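Local coordinates for protein TagI restriction endonuclease (Thermocrispum agreste, PDB 6GHS) that probably cuts DNA carrying modified cytosine, such as 5-methylcytosine, pairing an SRA domain suited to reading the modification with an HNH nuclease domain, at residues A[261-266]-A[297-302]; A[226-231]-A[252-257]; A[106-111]-A[121-126]; A[29-34]-A[46-51]. One frame throughout, in Å; residues are numbered along the deposited sequence.

Interaction 1. Residues A[261-266]-A[297-302]; sequences ALYITD and YHRSQL
Arg299, in the last turn of helix 292-299, reaches across to Tyr263, Ile264 and Asp266, tying that helix to the short strand that follows the helix of the HNH (ββα-Me) nuclease fold. From CB the chain swings with CG anti to the backbone N (chi1 -155°), which brings Arg299 CG within 3.7 Å of Tyr263 CD2. The ring thus rests against the aliphatic part of the arginine, and Leu302 CD1 packs 3.6 Å from Tyr263 CD1. CD continues past the ring, and a bend at chi3 (-63°) turns the guanidinium to the backbone. There Arg299 NE bonds to Ile264 O at 3.1 Å and Arg299 NH2 bonds to the same oxygen at 3.3 Å, a side-on grip in the guanidinium plane that fixes the rotation of the group. NH2 also forms a salt bridge with Asp266 OD1, whose charge has a second partner in Arg296. On the neighbouring helix position, His298 bonds through NE2 to Phe257 O, while water 1 joins His298 ND1 to Ile264 N. At the arginine's tip, Arg299 NH2 lies 3.1 Å from Asp266 OD1 along a nearly straight bond (175°), meeting the carboxylate from above its plane.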
loop_
_atom_site.group_PDB
_atom_site.type_symbol
_atom_site.label_atom_id
_atom_site.label_comp_id
_atom_site.label_asym_id
_atom_site.label_seq_id
_atom_site.Cartn_x
_atom_site.Cartn_y
_atom_site.Cartn_z
ATOM N N ALA A 261 -6.253 -14.088 10.627
ATOM C CA ALA A 261 -7.390 -14.850 10.045
ATOM C C ALA A 261 -6.999 -16.191 9.359
ATOM O O ALA A 261 -7.869 -16.962 8.921
ATOM C CB ALA A 261 -8.163 -13.956 9.087
ATOM N N LEU A 262 -5.692 -16.451 9.272
ATOM C CA LEU A 262 -5.140 -17.676 8.723
ATOM C C LEU A 262 -3.905 -18.047 9.541
ATOM O O LEU A 262 -3.173 -17.173 10.004
ATOM C CB LEU A 262 -4.710 -17.455 7.282
ATOM C CG LEU A 262 -5.808 -17.100 6.285
ATOM C CD1 LEU A 262 -5.214 -16.544 4.991
ATOM C CD2 LEU A 262 -6.713 -18.304 6.031
ATOM N N TYR A 263 -3.700 -19.341 9.758
ATOM C CA TYR A 263 -2.386 -19.856 10.100
ATOM C C TYR A 263 -2.184 -21.135 9.346
ATOM O O TYR A 263 -3.131 -21.699 8.778
ATOM C CB TYR A 263 -2.182 -20.056 11.619
ATOM C CG TYR A 263 -3.031 -21.123 12.299
ATOM C CD1 TYR A 263 -4.228 -20.782 12.922
ATOM C CD2 TYR A 263 -2.622 -22.457 12.343
ATOM C CE1 TYR A 263 -5.011 -21.730 13.549
ATOM C CE2 TYR A 263 -3.402 -23.418 12.965
ATOM C CZ TYR A 263 -4.600 -23.049 13.573
ATOM O OH TYR A 263 -5.407 -23.979 14.212
ATOM N N ILE A 264 -0.925 -21.565 9.350
ATOM C CA ILE A 264 -0.497 -22.789 8.697
ATOM C C ILE A 264 0.013 -23.738 9.779
ATOM O O ILE A 264 0.699 -23.299 10.700
ATOM C CB ILE A 264 0.584 -22.508 7.634
ATOM C CG1 ILE A 264 0.031 -21.581 6.536
ATOM C CG2 ILE A 264 1.056 -23.801 6.992
ATOM C CD1 ILE A 264 1.104 -20.799 5.802
ATOM N N THR A 265 -0.371 -25.015 9.669
ATOM C CA THR A 265 0.085 -26.089 10.564
ATOM C C THR A 265 1.483 -26.558 10.198
ATOM O O THR A 265 2.003 -26.224 9.137
ATOM C CB THR A 265 -0.823 -27.333 10.488
ATOM O OG1 THR A 265 -0.977 -27.721 9.122
ATOM C CG2 THR A 265 -2.184 -27.055 11.096
ATOM N N ASP A 266 2.083 -27.341 11.091
ATOM C CA ASP A 266 3.365 -27.992 10.821
ATOM C C ASP A 266 3.271 -28.923 9.607
ATOM O O ASP A 266 4.238 -29.053 8.848
ATOM C CB ASP A 266 3.848 -28.788 12.043
ATOM C CG ASP A 266 4.430 -27.909 13.139
ATOM O OD1 ASP A 266 5.032 -26.846 12.834
ATOM O OD2 ASP A 266 4.302 -28.316 14.316
ATOM N N TYR A 297 6.536 -19.334 14.040
ATOM C CA TYR A 297 6.608 -17.950 14.565
ATOM C C TYR A 297 5.340 -17.162 14.265
ATOM O O TYR A 297 4.782 -16.511 15.143
ATOM C CB TYR A 297 7.827 -17.192 14.005
ATOM C CG TYR A 297 8.086 -15.876 14.697
ATOM C CD1 TYR A 297 7.324 -14.743 14.390
ATOM C CD2 TYR A 297 9.085 -15.756 15.674
ATOM C CE1 TYR A 297 7.541 -13.526 15.030
ATOM C CE2 TYR A 297 9.316 -14.542 16.325
ATOM C CZ TYR A 297 8.540 -13.425 15.998
ATOM O OH TYR A 297 8.749 -12.212 16.621
ATOM N N HIS A 298 4.901 -17.227 13.018
ATOM C CA HIS A 298 3.677 -16.561 12.586
ATOM C C HIS A 298 2.463 -17.058 13.339
ATOM O O HIS A 298 1.641 -16.266 13.759
ATOM C CB HIS A 298 3.460 -16.772 11.082
ATOM C CG HIS A 298 2.167 -16.225 10.566
ATOM N ND1 HIS A 298 1.030 -16.992 10.455
ATOM C CD2 HIS A 298 1.836 -14.991 10.122
ATOM C CE1 HIS A 298 0.055 -16.257 9.961
ATOM N NE2 HIS A 298 0.518 -15.039 9.750
ATOM N N ARG A 299 2.351 -18.373 13.476
ATOM C CA ARG A 299 1.288 -19.004 14.263
ATOM C C ARG A 299 1.271 -18.457 15.702
ATOM O O ARG A 299 0.216 -18.248 16.298
ATOM C CB ARG A 299 1.484 -20.530 14.274
ATOM C CG ARG A 299 0.212 -21.319 14.501
ATOM C CD ARG A 299 0.526 -22.769 14.832
ATOM N NE ARG A 299 1.204 -23.444 13.724
ATOM C CZ ARG A 299 2.246 -24.276 13.828
ATOM N NH1 ARG A 299 2.812 -24.568 15.000
ATOM N NH2 ARG A 299 2.756 -24.812 12.725
ATOM N N SER A 300 2.463 -18.206 16.230
ATOM C CA SER A 300 2.643 -17.735 17.591
ATOM C C SER A 300 2.363 -16.250 17.813
ATOM O O SER A 300 2.560 -15.770 18.924
ATOM C CB SER A 300 4.059 -18.103 18.080
ATOM O OG SER A 300 4.147 -19.502 18.342
ATOM N N GLN A 301 1.921 -15.522 16.783
ATOM C CA GLN A 301 1.418 -14.138 16.932
ATOM C C GLN A 301 -0.081 -14.070 17.230
ATOM O O GLN A 301 -0.601 -12.980 17.464
ATOM C CB GLN A 301 1.649 -13.320 15.662
ATOM C CG GLN A 301 3.083 -13.156 15.195
ATOM C CD GLN A 301 3.140 -12.351 13.907
ATOM O OE1 GLN A 301 2.581 -12.767 12.885
ATOM N NE2 GLN A 301 3.776 -11.176 13.954
ATOM N N LEU A 302 -0.781 -15.204 17.190
ATOM C CA LEU A 302 -2.210 -15.225 17.471
ATOM C C LEU A 302 -2.472 -15.067 18.973
ATOM O O LEU A 302 -1.563 -15.267 19.766
ATOM C CB LEU A 302 -2.821 -16.527 16.961
ATOM C CG LEU A 302 -2.773 -16.699 15.449
ATOM C CD1 LEU A 302 -3.057 -18.141 15.086
ATOM C CD2 LEU A 302 -3.761 -15.765 14.761
HETATM O O HOH W 1 1.218 -19.842 10.697
#

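Interaction 2. Residues A[226-231]-A[252-257]; sequences QGAHIR and NDHVRF. With ZN (zinc ion), chain B.
The imidazole of His254 has the methyl of Ala228 over one face, with CB 3.8 Å from the ring centroid and 18° off the ring normal, a CH-pi contact displaced toward the rim. At the ring's edge stands the side-chain amide of Gln226. Its NE2 donates to His254 ND1 at 2.8 Å, in the amide's own plane but somewhat tilted from that of the imidazole; the two flat groups are turned 55° against each other. Gln226 OE1 is held in turn by the hydroxyl of Tyr224. At the other ring nitrogen, water 2 makes a weak bond to His254 NE2 and donates to His229 O at 2.7 Å. The His254 side chain also comes within about 3 Å of a bound sodium ion. With an alanine in place of His254, Gln226 NE2 would probably lose its acceptor and the methyl of Ala228 its aromatic face, leaving the amide freer to turn. One helical turn further on, the ring of Phe257 is met at its edge by Ile230 CG2, 4.0 Å from Phe257 CZ, and the ring of His298 stacks with it. On another side of the helix, Asp253 OD2 binds the zinc ion at 1.9 Å, completing a site with Cys210, Cys213 and Cys250. Strand 226-229 and helix 252-257 run nearly parallel, with axes 9.3 Å apart, as the strand and helix of the ββα-Me finger of HNH endonucleases.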
loop_
_atom_site.group_PDB
_atom_site.type_symbol
_atom_site.label_atom_id
_atom_site.label_comp_id
_atom_site.label_asym_id
_atom_site.label_seq_id
_atom_site.Cartn_x
_atom_site.Cartn_y
_atom_site.Cartn_z
ATOM N N GLN A 226 0.903 -11.041 -4.700
ATOM C CA GLN A 226 1.655 -10.359 -3.670
ATOM C C GLN A 226 2.578 -11.346 -2.958
ATOM O O GLN A 226 2.194 -12.467 -2.646
ATOM C CB GLN A 226 0.699 -9.658 -2.685
ATOM C CG GLN A 226 0.461 -8.173 -2.986
ATOM C CD GLN A 226 -0.886 -7.649 -2.492
ATOM O OE1 GLN A 226 -1.587 -6.944 -3.218
ATOM N NE2 GLN A 226 -1.253 -7.991 -1.257
ATOM N N GLY A 227 3.812 -10.915 -2.736
ATOM C CA GLY A 227 4.765 -11.642 -1.907
ATOM C C GLY A 227 4.562 -11.260 -0.456
ATOM O O GLY A 227 4.641 -10.078 -0.091
ATOM N N ALA A 228 4.306 -12.265 0.373
ATOM C CA ALA A 228 3.939 -12.063 1.764
ATOM C C ALA A 228 4.930 -12.804 2.650
ATOM O O ALA A 228 4.979 -14.039 2.635
ATOM C CB ALA A 228 2.519 -12.566 2.000
ATOM N N HIS A 229 5.717 -12.047 3.409
ATOM C CA HIS A 229 6.627 -12.636 4.372
ATOM C C HIS A 229 5.842 -13.317 5.471
ATOM O O HIS A 229 4.795 -12.840 5.873
ATOM C CB HIS A 229 7.544 -11.590 4.987
ATOM C CG HIS A 229 8.583 -11.068 4.048
ATOM N ND1 HIS A 229 8.435 -9.886 3.352
ATOM C CD2 HIS A 229 9.799 -11.556 3.705
ATOM C CE1 HIS A 229 9.510 -9.675 2.613
ATOM N NE2 HIS A 229 10.356 -10.669 2.812
ATOM N N ILE A 230 6.375 -14.426 5.960
ATOM C CA ILE A 230 5.689 -15.270 6.927
ATOM C C ILE A 230 6.025 -14.736 8.313
ATOM O O ILE A 230 5.132 -14.349 9.069
ATOM C CB ILE A 230 6.080 -16.753 6.753
ATOM C CG1 ILE A 230 5.840 -17.190 5.295
ATOM C CG2 ILE A 230 5.289 -17.639 7.693
ATOM C CD1 ILE A 230 6.175 -18.632 4.987
ATOM N N ARG A 231 7.314 -14.702 8.633
ATOM C CA ARG A 231 7.800 -14.017 9.832
ATOM C C ARG A 231 8.189 -12.594 9.453
ATOM O O ARG A 231 9.147 -12.417 8.701
ATOM C CB ARG A 231 9.013 -14.726 10.407
ATOM C CG ARG A 231 9.632 -14.010 11.592
ATOM C CD ARG A 231 10.858 -14.743 12.081
ATOM N NE ARG A 231 11.331 -14.180 13.335
ATOM C CZ ARG A 231 12.223 -14.752 14.136
ATOM N NH1 ARG A 231 12.775 -15.924 13.821
ATOM N NH2 ARG A 231 12.563 -14.143 15.270
ATOM N N ASN A 252 -6.508 -10.518 -1.194
ATOM C CA ASN A 252 -7.460 -10.860 -0.107
ATOM C C ASN A 252 -6.802 -11.745 0.944
ATOM O O ASN A 252 -6.875 -11.443 2.133
ATOM C CB ASN A 252 -8.742 -11.554 -0.630
ATOM C CG ASN A 252 -9.684 -10.607 -1.368
ATOM O OD1 ASN A 252 -9.350 -9.464 -1.636
ATOM N ND2 ASN A 252 -10.864 -11.098 -1.716
ATOM N N ASP A 253 -6.147 -12.814 0.513
ATOM C CA ASP A 253 -5.494 -13.704 1.470
ATOM C C ASP A 253 -4.292 -13.081 2.172
ATOM O O ASP A 253 -4.062 -13.382 3.341
ATOM C CB ASP A 253 -5.137 -15.056 0.841
ATOM C CG ASP A 253 -6.372 -15.903 0.542
ATOM O OD1 ASP A 253 -7.353 -15.842 1.300
ATOM O OD2 ASP A 253 -6.378 -16.633 -0.463
ATOM N N HIS A 254 -3.561 -12.190 1.500
ATOM C CA HIS A 254 -2.488 -11.420 2.171
ATOM C C HIS A 254 -3.031 -10.720 3.438
ATOM O O HIS A 254 -2.459 -10.851 4.520
ATOM C CB HIS A 254 -1.850 -10.391 1.213
ATOM C CG HIS A 254 -0.542 -9.829 1.690
ATOM N ND1 HIS A 254 0.281 -9.087 0.875
ATOM C CD2 HIS A 254 0.087 -9.898 2.890
ATOM C CE1 HIS A 254 1.358 -8.723 1.548
ATOM N NE2 HIS A 254 1.264 -9.199 2.775
ATOM N N VAL A 255 -4.151 -10.023 3.295
ATOM C CA VAL A 255 -4.736 -9.257 4.386
ATOM C C VAL A 255 -5.132 -10.154 5.549
ATOM O O VAL A 255 -4.846 -9.847 6.712
ATOM C CB VAL A 255 -5.984 -8.501 3.904
ATOM C CG1 VAL A 255 -6.751 -7.884 5.068
ATOM C CG2 VAL A 255 -5.585 -7.411 2.921
ATOM N N ARG A 256 -5.809 -11.249 5.230
ATOM C CA ARG A 256 -6.195 -12.241 6.239
ATOM C C ARG A 256 -4.967 -12.768 6.977
ATOM O O ARG A 256 -4.916 -12.784 8.202
ATOM C CB ARG A 256 -6.938 -13.421 5.598
ATOM C CG ARG A 256 -8.216 -13.052 4.876
ATOM C CD ARG A 256 -9.119 -14.241 4.710
ATOM N NE ARG A 256 -10.197 -13.929 3.772
ATOM C CZ ARG A 256 -10.453 -14.560 2.618
ATOM N NH1 ARG A 256 -9.727 -15.606 2.203
ATOM N NH2 ARG A 256 -11.478 -14.161 1.859
ATOM N N PHE A 257 -3.974 -13.175 6.198
ATOM C CA PHE A 257 -2.730 -13.742 6.710
ATOM C C PHE A 257 -1.953 -12.815 7.668
ATOM O O PHE A 257 -1.380 -13.288 8.652
ATOM C CB PHE A 257 -1.864 -14.156 5.521
ATOM C CG PHE A 257 -0.647 -14.926 5.894
ATOM C CD1 PHE A 257 -0.690 -16.308 6.010
ATOM C CD2 PHE A 257 0.557 -14.272 6.121
ATOM C CE1 PHE A 257 0.449 -17.018 6.361
ATOM C CE2 PHE A 257 1.695 -14.974 6.467
ATOM C CZ PHE A 257 1.641 -16.348 6.582
HETATM ZN ZN ZN B . -5.999 -16.460 -2.292
HETATM O O HOH W 2 3.094 -10.983 4.864
#

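Interaction 3. Residues A[106-111]-A[121-126]; sequences VIRGAG and GYRYDG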
loop_
_atom_site.group_PDB
_atom_site.type_symbol
_atom_site.label_atom_id
_atom_site.label_comp_id
_atom_site.label_asym_id
_atom_site.label_seq_id
_atom_site.Cartn_x
_atom_site.Cartn_y
_atom_site.Cartn_z
ATOM N N VAL A 106 14.605 7.667 -13.491
ATOM C CA VAL A 106 14.368 8.736 -14.451
ATOM C C VAL A 106 15.694 9.419 -14.792
ATOM O O VAL A 106 16.417 9.861 -13.899
ATOM C CB VAL A 106 13.356 9.762 -13.926
ATOM C CG1 VAL A 106 13.291 10.998 -14.832
ATOM C CG2 VAL A 106 11.993 9.102 -13.809
ATOM N N ILE A 107 15.995 9.481 -16.091
ATOM C CA ILE A 107 17.108 10.250 -16.646
ATOM C C ILE A 107 16.465 11.355 -17.452
ATOM O O ILE A 107 15.715 11.080 -18.383
ATOM C CB ILE A 107 17.972 9.395 -17.594
ATOM C CG1 ILE A 107 18.584 8.196 -16.841
ATOM C CG2 ILE A 107 19.049 10.250 -18.254
ATOM C CD1 ILE A 107 18.549 6.878 -17.596
ATOM N N ARG A 108 16.749 12.602 -17.098
ATOM C CA ARG A 108 16.083 13.741 -17.727
ATOM C C ARG A 108 16.980 14.356 -18.805
ATOM O O ARG A 108 18.200 14.409 -18.650
ATOM C CB ARG A 108 15.705 14.765 -16.666
ATOM C CG ARG A 108 14.345 15.406 -16.885
ATOM C CD ARG A 108 13.995 16.337 -15.731
ATOM N NE ARG A 108 13.710 15.605 -14.492
ATOM C CZ ARG A 108 12.536 15.533 -13.864
ATOM N NH1 ARG A 108 11.462 16.158 -14.316
ATOM N NH2 ARG A 108 12.439 14.826 -12.743
ATOM N N GLY A 109 16.363 14.821 -19.890
ATOM C CA GLY A 109 17.086 15.219 -21.096
ATOM C C GLY A 109 16.935 16.682 -21.430
ATOM O O GLY A 109 16.019 17.346 -20.941
ATOM N N ALA A 110 17.828 17.155 -22.302
ATOM C CA ALA A 110 17.963 18.577 -22.667
ATOM C C ALA A 110 16.706 19.213 -23.268
ATOM O O ALA A 110 16.346 20.329 -22.896
ATOM C CB ALA A 110 19.138 18.758 -23.627
ATOM N N GLY A 111 16.043 18.505 -24.185
ATOM C CA GLY A 111 14.914 19.061 -24.942
ATOM C C GLY A 111 13.551 19.137 -24.265
ATOM O O GLY A 111 12.614 19.669 -24.860
ATOM N N GLY A 121 22.961 18.274 -22.256
ATOM C CA GLY A 121 23.337 16.920 -21.837
ATOM C C GLY A 121 22.164 16.110 -21.308
ATOM O O GLY A 121 21.029 16.255 -21.773
ATOM N N TYR A 122 22.459 15.238 -20.346
ATOM C CA TYR A 122 21.466 14.389 -19.679
ATOM C C TYR A 122 21.838 14.255 -18.207
ATOM O O TYR A 122 22.951 13.838 -17.903
ATOM C CB TYR A 122 21.452 12.987 -20.294
ATOM C CG TYR A 122 20.836 12.902 -21.661
ATOM C CD1 TYR A 122 21.615 12.985 -22.798
ATOM C CD2 TYR A 122 19.470 12.716 -21.820
ATOM C CE1 TYR A 122 21.054 12.900 -24.064
ATOM C CE2 TYR A 122 18.897 12.630 -23.080
ATOM C CZ TYR A 122 19.695 12.723 -24.199
ATOM O OH TYR A 122 19.141 12.633 -25.450
ATOM N N ARG A 123 20.919 14.591 -17.302
ATOM C CA ARG A 123 21.112 14.376 -15.860
ATOM C C ARG A 123 20.300 13.153 -15.388
ATOM O O ARG A 123 19.175 12.920 -15.853
ATOM C CB ARG A 123 20.708 15.631 -15.066
ATOM C CG ARG A 123 21.026 15.556 -13.573
ATOM C CD ARG A 123 20.492 16.729 -12.756
ATOM N NE ARG A 123 19.123 17.138 -13.111
ATOM C CZ ARG A 123 18.788 18.185 -13.878
ATOM N NH1 ARG A 123 19.706 19.000 -14.400
ATOM N NH2 ARG A 123 17.502 18.432 -14.120
ATOM N N TYR A 124 20.876 12.380 -14.470
ATOM C CA TYR A 124 20.150 11.312 -13.795
ATOM C C TYR A 124 19.476 11.893 -12.547
ATOM O O TYR A 124 20.169 12.287 -11.617
ATOM C CB TYR A 124 21.100 10.168 -13.427
ATOM C CG TYR A 124 20.513 9.171 -12.441
ATOM C CD1 TYR A 124 19.265 8.580 -12.662
ATOM C CD2 TYR A 124 21.202 8.820 -11.289
ATOM C CE1 TYR A 124 18.724 7.681 -11.760
ATOM C CE2 TYR A 124 20.668 7.920 -10.384
ATOM C CZ TYR A 124 19.434 7.351 -10.624
ATOM O OH TYR A 124 18.921 6.455 -9.717
ATOM N N ASP A 125 18.139 11.925 -12.518
ATOM C CA ASP A 125 17.383 12.525 -11.403
ATOM C C ASP A 125 16.817 11.529 -10.384
ATOM O O ASP A 125 15.817 11.812 -9.729
ATOM C CB ASP A 125 16.253 13.403 -11.954
ATOM C CG ASP A 125 16.770 14.613 -12.692
ATOM O OD1 ASP A 125 17.953 14.609 -13.084
ATOM O OD2 ASP A 125 16.001 15.577 -12.884
ATOM N N GLY A 126 17.471 10.386 -10.210
ATOM C CA GLY A 126 17.051 9.402 -9.197
ATOM C C GLY A 126 15.829 8.543 -9.507
ATOM O O GLY A 126 15.288 8.570 -10.609
#
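Arg108 meets Asp125 in a salt bridge, Arg108 NE to Asp125 OD2 at 2.8 Å, with the donor approaching from above the carboxylate plane and the guanidinium and carboxylate turned 30° to each other. Asp125 also takes Arg123 from its own strand, Arg123 NE to Asp125 OD1 at 2.8 Å in a weak, bent bond, so one carboxylate lies between two arginines and probably offsets their like charges. A bend at chi3 (-70°) folds the Arg108 chain back so that NE reaches the acid, while NH1 pairs with Asp60. Beneath this network the backbones fix the register: Arg108 and Arg123 form an antiparallel hydrogen-bonded pair, with Arg108 N to Arg123 O at 2.7 Å and Arg123 N to Arg108 O at 3.0 Å. Asp125 N to Val106 O and Val106 N to Gly126 O continue the ladder. On the face bearing Ile107, Tyr122 and Tyr124, the ring of Tyr122 lies close to Gly109, Tyr122 CD2 to Gly109 CA at 3.5 Å, where the glycine leaves room for it. Ile107 CG2 packs on Tyr122 CB, and the side chain reaches Val25 of helix 22-28. Tyr124 OH bonds to His9 farther out. Strands 104-109 and 122-137 are thus neighbours in the curled mixed sheet of the SAD/SRA domain.

Interaction 4. Residues A[29-34]-A[46-51]; sequences GLHAHL and ADAIVL
His31 lays its imidazole against the side chains of Ala48 and Val50, with His31 CD2 3.4 Å from Val50 CG2 and 3.6 Å from Ala48 CB. The approach is oblique to the ring plane at both methyls, while Ile49 CA sits at the ring's edge, 4.0 Å from His31 NE2. A first torsion of -148° carries the ring from the loop onto strand 46-51 of the SAD/SRA domain sheet, where Ala48 and Val50 start out toward the loop. Val50 presents CG2, anti to its carbonyl carbon. The methyl of Ala48 also closes on Leu30 O, a carbonyl hydrogen-bonded to Arg105. Two bonds hold the ring from outside the strand: His31 NE2 bonds to Gly37 O, and His31 ND1 weakly accepts from His33 N at 3.4 Å. The loop itself leaves helix 22-28 through a Schellman motif in which Gly29, with positive phi, is the C-prime residue. On the strand, Asp47 and Ala48 together face Ser39 in a classic beta bulge. If His31 were an alanine, the methyls of Ala48 and Val50 would probably lose their cover and Gly37 O its mate on the ring. The imidazole thus serves two chemistries at once: one bond and one weak bond to the loop's own backbone, and van der Waals packing against strand 46-51 through CD2 and the rim by NE2.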
loop_
_atom_site.group_PDB
_atom_site.type_symbol
_atom_site.label_atom_id
_atom_site.label_comp_id
_atom_site.label_asym_id
_atom_site.label_seq_id
_atom_site.Cartn_x
_atom_site.Cartn_y
_atom_site.Cartn_z
ATOM N N GLY A 29 25.404 2.116 -17.621
ATOM C CA GLY A 29 24.471 1.084 -17.152
ATOM C C GLY A 29 23.119 1.635 -16.721
ATOM O O GLY A 29 22.341 0.924 -16.096
ATOM N N LEU A 30 22.826 2.884 -17.082
ATOM C CA LEU A 30 21.607 3.560 -16.630
ATOM C C LEU A 30 20.365 3.183 -17.420
ATOM O O LEU A 30 19.278 3.091 -16.854
ATOM C CB LEU A 30 21.785 5.079 -16.678
ATOM C CG LEU A 30 22.312 5.630 -15.364
ATOM C CD1 LEU A 30 23.769 5.255 -15.197
ATOM C CD2 LEU A 30 22.133 7.133 -15.303
ATOM N N HIS A 31 20.539 3.011 -18.725
ATOM C CA HIS A 31 19.471 2.652 -19.646
ATOM C C HIS A 31 19.987 1.498 -20.480
ATOM O O HIS A 31 21.162 1.188 -20.424
ATOM C CB HIS A 31 19.181 3.838 -20.542
ATOM C CG HIS A 31 17.755 3.947 -20.971
ATOM N ND1 HIS A 31 17.296 3.450 -22.169
ATOM C CD2 HIS A 31 16.694 4.545 -20.382
ATOM C CE1 HIS A 31 16.008 3.718 -22.292
ATOM N NE2 HIS A 31 15.619 4.385 -21.221
ATOM N N ALA A 32 19.125 0.863 -21.257
ATOM C CA ALA A 32 19.541 -0.252 -22.100
ATOM C C ALA A 32 19.814 0.188 -23.523
ATOM O O ALA A 32 20.518 -0.512 -24.252
ATOM C CB ALA A 32 18.467 -1.324 -22.098
ATOM N N HIS A 33 19.280 1.354 -23.892
ATOM C CA HIS A 33 18.997 1.700 -25.281
ATOM C C HIS A 33 19.572 3.047 -25.637
ATOM O O HIS A 33 19.827 3.862 -24.758
ATOM C CB HIS A 33 17.482 1.756 -25.520
ATOM C CG HIS A 33 16.778 0.461 -25.277
ATOM N ND1 HIS A 33 17.184 -0.727 -25.845
ATOM C CD2 HIS A 33 15.681 0.168 -24.543
ATOM C CE1 HIS A 33 16.379 -1.700 -25.450
ATOM N NE2 HIS A 33 15.456 -1.184 -24.660
ATOM N N LEU A 34 19.713 3.276 -26.943
ATOM C CA LEU A 34 20.375 4.463 -27.512
ATOM C C LEU A 34 19.398 5.598 -27.882
ATOM O O LEU A 34 19.721 6.785 -27.736
ATOM C CB LEU A 34 21.201 4.026 -28.745
ATOM C CG LEU A 34 22.484 4.773 -29.167
ATOM C CD1 LEU A 34 23.429 5.033 -28.001
ATOM C CD2 LEU A 34 23.212 3.989 -30.252
ATOM N N ALA A 46 10.397 -2.512 -16.079
ATOM C CA ALA A 46 11.161 -1.403 -16.669
ATOM C C ALA A 46 12.056 -0.779 -15.614
ATOM O O ALA A 46 11.574 -0.369 -14.561
ATOM C CB ALA A 46 10.225 -0.347 -17.235
ATOM N N ASP A 47 13.351 -0.698 -15.908
ATOM C CA ASP A 47 14.335 -0.154 -14.968
ATOM C C ASP A 47 14.671 1.314 -15.209
ATOM O O ASP A 47 15.182 1.967 -14.303
ATOM C CB ASP A 47 15.614 -0.993 -14.951
ATOM C CG ASP A 47 16.287 -1.075 -16.305
ATOM O OD1 ASP A 47 15.566 -1.146 -17.320
ATOM O OD2 ASP A 47 17.535 -1.114 -16.348
ATOM N N ALA A 48 14.389 1.847 -16.394
ATOM C CA ALA A 48 14.611 3.269 -16.627
ATOM C C ALA A 48 13.738 3.872 -17.702
ATOM O O ALA A 48 13.235 3.174 -18.574
ATOM C CB ALA A 48 16.065 3.513 -16.970
ATOM N N ILE A 49 13.570 5.187 -17.620
ATOM C CA ILE A 49 13.009 5.971 -18.705
ATOM C C ILE A 49 13.851 7.207 -18.915
ATOM O O ILE A 49 14.448 7.716 -17.975
ATOM C CB ILE A 49 11.537 6.375 -18.465
ATOM C CG1 ILE A 49 11.355 7.228 -17.196
ATOM C CG2 ILE A 49 10.664 5.131 -18.378
ATOM C CD1 ILE A 49 10.068 8.032 -17.194
ATOM N N VAL A 50 13.880 7.673 -20.159
ATOM C CA VAL A 50 14.542 8.907 -20.550
ATOM C C VAL A 50 13.469 9.867 -21.001
ATOM O O VAL A 50 12.650 9.512 -21.847
ATOM C CB VAL A 50 15.514 8.662 -21.705
ATOM C CG1 VAL A 50 15.997 9.975 -22.326
ATOM C CG2 VAL A 50 16.677 7.809 -21.217
ATOM N N LEU A 51 13.505 11.080 -20.452
ATOM C CA LEU A 51 12.454 12.064 -20.633
ATOM C C LEU A 51 13.018 13.302 -21.318
ATOM O O LEU A 51 13.645 14.147 -20.683
ATOM C CB LEU A 51 11.848 12.401 -19.269
ATOM C CG LEU A 51 10.703 13.426 -19.197
ATOM C CD1 LEU A 51 9.652 13.279 -20.306
ATOM C CD2 LEU A 51 10.061 13.347 -17.821
#

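The four contacts fall into two pairs on opposite sides of the chain's centre. Interactions 3 and 4 share the SAD/SRA sheet, their centres 11 Å apart: strand 104-109 runs beside strand 45-51, with Ile107 N bonded to Ile49 O at 3.0 Å, and Leu30 packs on Ile107 and Tyr124. Interactions 1 and 2 belong to the nuclease part, 12 Å between centres, and are joined by a probable hydrogen bond from Ala261 N to Arg256 O at 3.1 Å; both also touch the second subunit. The zinc and sodium ions lie by interaction 2, with the side chain of Leu262 of interaction 1 about 7 Å from the zinc ion. Between the halves, interactions 2 and 4 come closest, their nearest atoms about 17 Å apart.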